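Local coordinates for protein inactive dihydroorotase-like domain (Chaetomium thermophilum, PDB 5NNL) that is an inactive dihydroorotase-like domain, probably folded as an alpha/beta barrel with a smaller beta region, at residues G18-D23 against V56-V61; L146-I151 against G172-C177; L286-A291 against K307-R312. One frame throughout, in Å; residues are numbered along the deposited sequence.

Contact 1: residues G18-D23 against V56-V61; sequences GLVTRD and VKSLKV
V61 and V20 carry this contact, each laying a methyl group against the backbone of the other segment. V61 stands on the flank of helix 56-64 with CG1 anti to the backbone N (chi1 -179°), which turns that branch to the loop: its CG1 lies 3.5 Å from V20 O and 3.8 Å from T21 O, and R22 N is slightly farther along the same run of chain. In return V20 CG1 rests 4.0 Å from S58 O, one turn earlier on the helix, and 4.4 Å from S58 CB. The packing is thus methyl against carbonyl, between the first turn or two of a surface helix and the loop joining strand 13-14 to helix 26-37. That loop bends here in a type I beta turn from G18 to T21, closed by a weak hydrogen bond from T21 N to G18 O.

Polar links come from residues nearby. N65, just past the helix, donates through ND2 to both L19 O and T21 O. S58 OG donates to S52 O. At the solvent side R22 NH1 pairs by charge alone with D23 OD2, 3.0 Å away and above the guanidinium plane.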
loop_
_atom_site.group_PDB
_atom_site.type_symbol
_atom_site.label_atom_id
_atom_site.label_comp_id
_atom_site.label_asym_id
_atom_site.label_seq_id
_atom_site.Cartn_x
_atom_site.Cartn_y
_atom_site.Cartn_z
ATOM N N GLY A 18 10.946 -9.610 5.387
ATOM C CA GLY A 18 11.000 -10.745 6.290
ATOM C C GLY A 18 9.729 -10.927 7.093
ATOM O O GLY A 18 9.776 -11.288 8.273
ATOM N N LEU A 19 8.582 -10.686 6.455
ATOM C CA LEU A 19 7.305 -10.803 7.151
ATOM C C LEU A 19 7.122 -12.192 7.754
ATOM O O LEU A 19 6.690 -12.326 8.907
ATOM C CB LEU A 19 6.157 -10.490 6.190
ATOM C CG LEU A 19 4.745 -10.607 6.765
ATOM C CD1 LEU A 19 4.535 -9.602 7.887
ATOM C CD2 LEU A 19 3.710 -10.419 5.670
ATOM N N VAL A 20 7.430 -13.234 6.988
ATOM C CA VAL A 20 7.215 -14.611 7.414
ATOM C C VAL A 20 8.533 -15.287 7.789
ATOM O O VAL A 20 8.601 -16.512 7.866
ATOM C CB VAL A 20 6.456 -15.415 6.344
ATOM C CG1 VAL A 20 5.013 -14.940 6.259
ATOM C CG2 VAL A 20 7.144 -15.304 4.984
ATOM N N THR A 21 9.584 -14.504 8.018
ATOM C CA THR A 21 10.822 -15.038 8.565
ATOM C C THR A 21 10.733 -15.097 10.084
ATOM O O THR A 21 10.223 -14.177 10.729
ATOM C CB THR A 21 12.016 -14.178 8.148
ATOM O OG1 THR A 21 12.123 -14.163 6.720
ATOM C CG2 THR A 21 13.316 -14.719 8.747
ATOM N N ARG A 22 11.235 -16.191 10.650
ATOM C CA ARG A 22 11.229 -16.363 12.096
ATOM C C ARG A 22 12.086 -15.293 12.761
ATOM O O ARG A 22 13.240 -15.077 12.378
ATOM C CB ARG A 22 11.746 -17.757 12.453
ATOM C CG ARG A 22 11.750 -18.086 13.945
ATOM C CD ARG A 22 12.707 -19.236 14.233
ATOM N NE ARG A 22 14.105 -18.821 14.100
ATOM C CZ ARG A 22 14.987 -18.744 15.097
ATOM N NH1 ARG A 22 14.655 -19.071 16.340
ATOM N NH2 ARG A 22 16.227 -18.345 14.845
ATOM N N ASP A 23 11.515 -14.622 13.762
ATOM C CA ASP A 23 12.250 -13.649 14.572
ATOM C C ASP A 23 12.861 -12.548 13.713
ATOM O O ASP A 23 14.020 -12.168 13.889
ATOM C CB ASP A 23 13.329 -14.341 15.400
ATOM C CG ASP A 23 12.748 -15.282 16.421
ATOM O OD1 ASP A 23 11.724 -14.915 17.035
ATOM O OD2 ASP A 23 13.296 -16.389 16.599
ATOM N N VAL A 56 -2.339 -21.127 7.867
ATOM C CA VAL A 56 -2.399 -20.833 9.297
ATOM C C VAL A 56 -0.996 -20.676 9.870
ATOM O O VAL A 56 -0.726 -19.744 10.636
ATOM C CB VAL A 56 -3.191 -21.932 10.027
ATOM C CG1 VAL A 56 -3.125 -21.737 11.534
ATOM C CG2 VAL A 56 -4.638 -21.932 9.559
ATOM N N LYS A 57 -0.085 -21.585 9.520
ATOM C CA LYS A 57 1.286 -21.491 10.015
ATOM C C LYS A 57 1.908 -20.146 9.662
ATOM O O LYS A 57 2.537 -19.502 10.511
ATOM C CB LYS A 57 2.120 -22.642 9.445
ATOM C CG LYS A 57 3.639 -22.451 9.499
ATOM C CD LYS A 57 4.169 -22.424 10.922
ATOM C CE LYS A 57 5.647 -22.065 10.951
ATOM N NZ LYS A 57 6.152 -21.842 12.335
ATOM N N SER A 58 1.743 -19.707 8.413
ATOM C CA SER A 58 2.365 -18.463 7.969
ATOM C C SER A 58 1.819 -17.268 8.736
ATOM O O SER A 58 2.574 -16.376 9.140
ATOM C CB SER A 58 2.141 -18.275 6.470
ATOM O OG SER A 58 3.127 -18.959 5.719
ATOM N N LEU A 59 0.501 -17.223 8.926
ATOM C CA LEU A 59 -0.100 -16.136 9.689
ATOM C C LEU A 59 0.549 -15.995 11.059
ATOM O O LEU A 59 0.845 -14.880 11.502
ATOM C CB LEU A 59 -1.601 -16.380 9.832
ATOM C CG LEU A 59 -2.410 -15.304 10.548
ATOM C CD1 LEU A 59 -2.324 -13.951 9.849
ATOM C CD2 LEU A 59 -3.843 -15.754 10.623
ATOM N N LYS A 60 0.790 -17.120 11.741
ATOM C CA LYS A 60 1.285 -17.063 13.114
ATOM C C LYS A 60 2.710 -16.532 13.176
ATOM O O LYS A 60 3.062 -15.798 14.107
ATOM C CB LYS A 60 1.198 -18.445 13.765
ATOM C CG LYS A 60 0.026 -18.586 14.721
ATOM C CD LYS A 60 0.046 -19.914 15.465
ATOM C CE LYS A 60 -0.375 -19.737 16.920
ATOM N NZ LYS A 60 -1.661 -18.992 17.062
ATOM N N VAL A 61 3.552 -16.897 12.208
ATOM C CA VAL A 61 4.907 -16.354 12.175
ATOM C C VAL A 61 4.856 -14.838 12.031
ATOM O O VAL A 61 5.568 -14.108 12.731
ATOM C CB VAL A 61 5.724 -17.003 11.042
ATOM C CG1 VAL A 61 7.143 -16.446 11.017
ATOM C CG2 VAL A 61 5.755 -18.519 11.205
#

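Contact 2: residues L146-I151 against G172-C177; sequences LHNRRI and GLKVTC
I151 O is approached by three groups. T176 N donates to I151 O at 3.0 Å, nearly in line with the C=O bond; V175 CA lies 3.2 Å from I151 O in a C-H...O contact; and a water that also bonds T176 OG1, itself hydrogen-bonded to H152 ND1, gives I151 O a weak hydrogen bond. On the other side in sequence of V175, the parallel bridge partner of I151, K174 O accepts from I151 N at 2.9 Å (N-H...O 154°), and R150 CA adds a C-H contact to that same oxygen. A second water extends the pairing outward, accepting from K174 N and donating to R149 O.

K174 reaches back along the other segment. CB lies against R149 O, CD crosses R150 CG at about a right angle, and bends at chi3 and chi4 bring NZ to N148 OD1 at 3.2 Å; this donor stands 33° out of the amide's carbonyl plane. N148 meets it because CG is anti to the backbone N (chi1 -170°). R149, whose CB leads away from the other segment, uses NE to hold R150 O, 2.7 Å off, in the guanidinium plane and on a lone pair of the carbonyl. The apolar part is small: I151 CG2 lies 3.9 Å from V175 CB and 4.3 Å from L173 CD2.

At N148 and G172 the chain leaves helices 134-146 and 159-170, each time in a Schellman motif. Strands 151-153 and 175-180 are neighbours joined through helix 159-170, one beta-alpha-beta unit, as in the alpha/beta barrel of this family; I151 packs on I140, L141 and A144 of helix 134-146 and on strand 128-130, while V175 meets L141 and K169.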
loop_
_atom_site.group_PDB
_atom_site.type_symbol
_atom_site.label_atom_id
_atom_site.label_comp_id
_atom_site.label_asym_id
_atom_site.label_seq_id
_atom_site.Cartn_x
_atom_site.Cartn_y
_atom_site.Cartn_z
ATOM N N LEU A 146 -20.858 -10.354 -10.258
ATOM C CA LEU A 146 -21.808 -11.454 -10.149
ATOM C C LEU A 146 -22.132 -11.783 -8.698
ATOM O O LEU A 146 -23.213 -12.304 -8.414
ATOM C CB LEU A 146 -21.265 -12.693 -10.863
ATOM C CG LEU A 146 -21.170 -12.602 -12.392
ATOM C CD1 LEU A 146 -20.549 -13.863 -12.968
ATOM C CD2 LEU A 146 -22.531 -12.363 -13.020
ATOM N N HIS A 147 -21.223 -11.505 -7.773
ATOM C CA HIS A 147 -21.516 -11.669 -6.357
ATOM C C HIS A 147 -21.978 -10.373 -5.707
ATOM O O HIS A 147 -22.228 -10.357 -4.498
ATOM C CB HIS A 147 -20.288 -12.207 -5.623
ATOM C CG HIS A 147 -19.873 -13.573 -6.073
ATOM N ND1 HIS A 147 -20.308 -14.725 -5.455
ATOM C CD2 HIS A 147 -19.070 -13.971 -7.087
ATOM C CE1 HIS A 147 -19.786 -15.774 -6.065
ATOM N NE2 HIS A 147 -19.030 -15.344 -7.059
ATOM N N ASN A 148 -22.105 -9.300 -6.485
ATOM C CA ASN A 148 -22.524 -7.994 -5.982
ATOM C C ASN A 148 -21.783 -7.633 -4.697
ATOM O O ASN A 148 -22.385 -7.321 -3.667
ATOM C CB ASN A 148 -24.033 -7.950 -5.764
ATOM C CG ASN A 148 -24.530 -6.549 -5.476
ATOM O OD1 ASN A 148 -24.097 -5.581 -6.098
ATOM N ND2 ASN A 148 -25.424 -6.434 -4.514
ATOM N N ARG A 149 -20.456 -7.679 -4.764
ATOM C CA ARG A 149 -19.605 -7.298 -3.648
ATOM C C ARG A 149 -18.484 -6.401 -4.165
ATOM O O ARG A 149 -18.378 -6.128 -5.365
ATOM C CB ARG A 149 -19.057 -8.536 -2.922
ATOM C CG ARG A 149 -18.145 -9.438 -3.753
ATOM C CD ARG A 149 -17.027 -9.988 -2.889
ATOM N NE ARG A 149 -16.232 -8.899 -2.325
ATOM C CZ ARG A 149 -15.676 -8.904 -1.116
ATOM N NH1 ARG A 149 -15.817 -9.947 -0.307
ATOM N NH2 ARG A 149 -14.978 -7.852 -0.709
ATOM N N ARG A 150 -17.643 -5.942 -3.245
ATOM C CA ARG A 150 -16.607 -4.966 -3.548
ATOM C C ARG A 150 -15.323 -5.656 -3.990
ATOM O O ARG A 150 -15.027 -6.782 -3.582
ATOM C CB ARG A 150 -16.320 -4.087 -2.328
ATOM C CG ARG A 150 -17.548 -3.413 -1.735
ATOM C CD ARG A 150 -17.196 -2.587 -0.503
ATOM N NE ARG A 150 -16.354 -1.435 -0.832
ATOM C CZ ARG A 150 -16.635 -0.163 -0.546
ATOM N NH1 ARG A 150 -17.743 0.174 0.102
ATOM N NH2 ARG A 150 -15.785 0.789 -0.907
ATOM N N ILE A 151 -14.558 -4.962 -4.829
ATOM C CA ILE A 151 -13.232 -5.406 -5.244
ATOM C C ILE A 151 -12.324 -4.188 -5.329
ATOM O O ILE A 151 -12.734 -3.128 -5.811
ATOM C CB ILE A 151 -13.271 -6.153 -6.595
ATOM C CG1 ILE A 151 -11.883 -6.678 -6.970
ATOM C CG2 ILE A 151 -13.794 -5.247 -7.688
ATOM C CD1 ILE A 151 -11.396 -7.813 -6.099
ATOM N N GLY A 172 -21.730 1.152 -12.264
ATOM C CA GLY A 172 -22.103 0.824 -10.904
ATOM C C GLY A 172 -21.365 -0.343 -10.285
ATOM O O GLY A 172 -21.684 -0.721 -9.151
ATOM N N LEU A 173 -20.399 -0.928 -10.984
ATOM C CA LEU A 173 -19.611 -2.011 -10.412
ATOM C C LEU A 173 -18.840 -1.506 -9.194
ATOM O O LEU A 173 -18.225 -0.438 -9.233
ATOM C CB LEU A 173 -18.661 -2.562 -11.473
ATOM C CG LEU A 173 -18.110 -3.972 -11.276
ATOM C CD1 LEU A 173 -17.840 -4.609 -12.626
ATOM C CD2 LEU A 173 -16.848 -3.936 -10.455
ATOM N N LYS A 174 -18.875 -2.276 -8.104
ATOM C CA LYS A 174 -18.280 -1.841 -6.838
ATOM C C LYS A 174 -16.770 -2.084 -6.861
ATOM O O LYS A 174 -16.236 -2.974 -6.196
ATOM C CB LYS A 174 -18.920 -2.566 -5.661
ATOM C CG LYS A 174 -20.433 -2.446 -5.570
ATOM C CD LYS A 174 -20.895 -2.676 -4.134
ATOM C CE LYS A 174 -22.241 -3.376 -4.057
ATOM N NZ LYS A 174 -23.269 -2.734 -4.918
ATOM N N VAL A 175 -16.069 -1.260 -7.637
ATOM C CA VAL A 175 -14.623 -1.384 -7.778
ATOM C C VAL A 175 -13.957 -0.094 -7.322
ATOM O O VAL A 175 -14.450 1.007 -7.591
ATOM C CB VAL A 175 -14.216 -1.739 -9.227
ATOM C CG1 VAL A 175 -14.744 -0.727 -10.203
ATOM C CG2 VAL A 175 -12.702 -1.868 -9.346
ATOM N N THR A 176 -12.839 -0.242 -6.615
ATOM C CA THR A 176 -11.945 0.857 -6.289
ATOM C C THR A 176 -10.531 0.440 -6.669
ATOM O O THR A 176 -10.273 -0.727 -6.969
ATOM C CB THR A 176 -12.014 1.233 -4.800
ATOM O OG1 THR A 176 -11.575 0.129 -3.999
ATOM C CG2 THR A 176 -13.435 1.607 -4.404
ATOM N N CYS A 177 -9.603 1.396 -6.671
ATOM C CA CYS A 177 -8.244 1.068 -7.074
ATOM C C CYS A 177 -7.251 2.034 -6.451
ATOM O O CYS A 177 -7.611 3.116 -5.981
ATOM C CB CYS A 177 -8.085 1.097 -8.600
ATOM S SG CYS A 177 -8.309 2.736 -9.331
HETATM O O HOH W 1 -19.498 -4.904 -7.897
HETATM O O HOH W 2 -13.873 -1.694 -3.302
#

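Contact 3: residues L286-A291 against K307-R312; sequences LDRAFA and KGVVQR
R288 stretches its aliphatic chain over V309: CD lies 3.7 Å from V309 CG2, with CB and CG of the arginine close to the same methyl and NH1 near V309 CG1. The chain starts anti to the backbone N (chi1 -169°) and, extended to NE, crosses the valine obliquely. F290 reaches V309 CG2 as well, its CD1 4.0 Å from that methyl, while G308 O lies oblique to the ring, 3.6 Å from F290 CE1.

A single direct backbone hydrogen bond joins the segments, G308 N to R288 O at 3.1 Å, and K307 CA adds a C-H contact to that oxygen. It adjoins the antiparallel, non-hydrogen-bonded pair A289 and K307. The chain turns a corner at L286 and D287, and the axes of the short segments 288-291 and 307-312 stand at 88°. They belong to the beta region beside the barrel, where strand 281-291 runs between 3-11 and 305-315, consistent with the small beta domain of this family.

At that corner K307 packs CB against L286 O and CD against D287 O, 3.4 Å away. D287 OD2 is salt-bridged to R2, and L286 turns onto L247 and V251 of helix 242-251.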
loop_
_atom_site.group_PDB
_atom_site.type_symbol
_atom_site.label_atom_id
_atom_site.label_comp_id
_atom_site.label_asym_id
_atom_site.label_seq_id
_atom_site.Cartn_x
_atom_site.Cartn_y
_atom_site.Cartn_z
ATOM N N LEU A 286 4.562 22.328 4.468
ATOM C CA LEU A 286 4.345 21.987 3.065
ATOM C C LEU A 286 5.382 22.629 2.150
ATOM O O LEU A 286 5.717 22.065 1.103
ATOM C CB LEU A 286 2.935 22.412 2.661
ATOM C CG LEU A 286 2.536 22.278 1.194
ATOM C CD1 LEU A 286 2.652 20.838 0.731
ATOM C CD2 LEU A 286 1.124 22.795 0.999
ATOM N N ASP A 287 5.904 23.797 2.525
ATOM C CA ASP A 287 6.804 24.563 1.676
ATOM C C ASP A 287 8.275 24.361 2.002
ATOM O O ASP A 287 9.127 24.871 1.268
ATOM C CB ASP A 287 6.485 26.059 1.782
ATOM C CG ASP A 287 5.413 26.499 0.810
ATOM O OD1 ASP A 287 5.397 25.992 -0.336
ATOM O OD2 ASP A 287 4.591 27.358 1.194
ATOM N N ARG A 288 8.597 23.653 3.077
ATOM C CA ARG A 288 9.992 23.495 3.458
ATOM C C ARG A 288 10.684 22.532 2.502
ATOM O O ARG A 288 10.224 21.403 2.301
ATOM C CB ARG A 288 10.098 22.994 4.894
ATOM C CG ARG A 288 11.512 23.058 5.433
ATOM C CD ARG A 288 11.596 22.617 6.876
ATOM N NE ARG A 288 12.987 22.449 7.291
ATOM C CZ ARG A 288 13.376 21.832 8.402
ATOM N NH1 ARG A 288 12.481 21.310 9.231
ATOM N NH2 ARG A 288 14.667 21.734 8.685
ATOM N N ALA A 289 11.783 22.985 1.906
ATOM C CA ALA A 289 12.581 22.140 1.033
ATOM C C ALA A 289 13.549 21.291 1.845
ATOM O O ALA A 289 13.946 21.648 2.959
ATOM C CB ALA A 289 13.362 22.988 0.029
ATOM N N PHE A 290 13.926 20.152 1.271
ATOM C CA PHE A 290 14.905 19.267 1.882
ATOM C C PHE A 290 15.478 18.371 0.797
ATOM O O PHE A 290 14.788 18.020 -0.163
ATOM C CB PHE A 290 14.289 18.421 2.999
ATOM C CG PHE A 290 13.436 17.289 2.502
ATOM C CD1 PHE A 290 12.120 17.507 2.130
ATOM C CD2 PHE A 290 13.950 16.009 2.407
ATOM C CE1 PHE A 290 11.337 16.468 1.672
ATOM C CE2 PHE A 290 13.168 14.966 1.952
ATOM C CZ PHE A 290 11.861 15.196 1.583
ATOM N N ALA A 291 16.744 18.009 0.959
ATOM C CA ALA A 291 17.409 17.111 0.030
ATOM C C ALA A 291 17.126 15.672 0.432
ATOM O O ALA A 291 17.350 15.287 1.584
ATOM C CB ALA A 291 18.915 17.368 0.012
ATOM N N LYS A 307 9.673 19.084 -1.497
ATOM C CA LYS A 307 9.023 19.893 -0.478
ATOM C C LYS A 307 8.070 19.036 0.345
ATOM O O LYS A 307 7.474 18.078 -0.158
ATOM C CB LYS A 307 8.264 21.065 -1.105
ATOM C CG LYS A 307 9.165 21.982 -1.917
ATOM C CD LYS A 307 8.783 23.445 -1.785
ATOM C CE LYS A 307 9.745 24.321 -2.573
ATOM N NZ LYS A 307 9.566 25.781 -2.313
ATOM N N GLY A 308 7.934 19.390 1.618
ATOM C CA GLY A 308 7.059 18.668 2.517
ATOM C C GLY A 308 7.816 17.954 3.615
ATOM O O GLY A 308 8.222 16.798 3.453
ATOM N N VAL A 309 8.011 18.634 4.739
ATOM C CA VAL A 309 8.699 18.071 5.895
ATOM C C VAL A 309 7.657 17.684 6.932
ATOM O O VAL A 309 6.743 18.464 7.230
ATOM C CB VAL A 309 9.723 19.066 6.470
ATOM C CG1 VAL A 309 10.228 18.613 7.842
ATOM C CG2 VAL A 309 10.897 19.220 5.508
ATOM N N VAL A 310 7.787 16.475 7.474
ATOM C CA VAL A 310 6.906 15.986 8.532
ATOM C C VAL A 310 7.385 16.612 9.841
ATOM O O VAL A 310 8.317 16.120 10.478
ATOM C CB VAL A 310 6.896 14.459 8.603
ATOM C CG1 VAL A 310 5.970 13.983 9.711
ATOM C CG2 VAL A 310 6.473 13.875 7.268
ATOM N N GLN A 311 6.734 17.700 10.254
ATOM C CA GLN A 311 7.207 18.446 11.416
ATOM C C GLN A 311 6.951 17.678 12.706
ATOM O O GLN A 311 7.811 17.641 13.592
ATOM C CB GLN A 311 6.542 19.824 11.460
ATOM C CG GLN A 311 6.803 20.618 12.743
ATOM C CD GLN A 311 6.186 22.012 12.711
ATOM O OE1 GLN A 311 5.319 22.304 11.886
ATOM N NE2 GLN A 311 6.636 22.878 13.611
ATOM N N ARG A 312 5.784 17.054 12.830
ATOM C CA ARG A 312 5.442 16.355 14.058
ATOM C C ARG A 312 4.376 15.311 13.768
ATOM O O ARG A 312 3.412 15.583 13.050
ATOM C CB ARG A 312 4.940 17.331 15.127
ATOM C CG ARG A 312 4.615 16.670 16.463
ATOM C CD ARG A 312 3.872 17.596 17.416
ATOM N NE ARG A 312 2.672 18.161 16.801
ATOM C CZ ARG A 312 1.568 18.508 17.458
ATOM N NH1 ARG A 312 1.474 18.344 18.774
ATOM N NH2 ARG A 312 0.543 19.017 16.787
HETATM O O HOH W 3 7.292 26.570 -1.900
#

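Contact 1 is a surface contact, whereas contacts 2 and 3 are partly buried. Contact 2 lies in the barrel and opens the pairing of parallel strands 151-153 and 175-180 with two main-chain bonds, helped by waters and a lysine-amide bond. Contact 3 joins antiparallel neighbours of the beta region; one direct main-chain bond falls between its segments, pairing continues in F290-L306 and V309-E285, and R288, F290 and V309 pack together. In contact 1 a helix meets a loop through valine methyls on carbonyls, its polar ties coming from outside the two segments. No two contacts touch: 1 and 2 are about 17 Å apart at their nearest atoms, and 2 and 3 lie on opposite sides of the chain's centre.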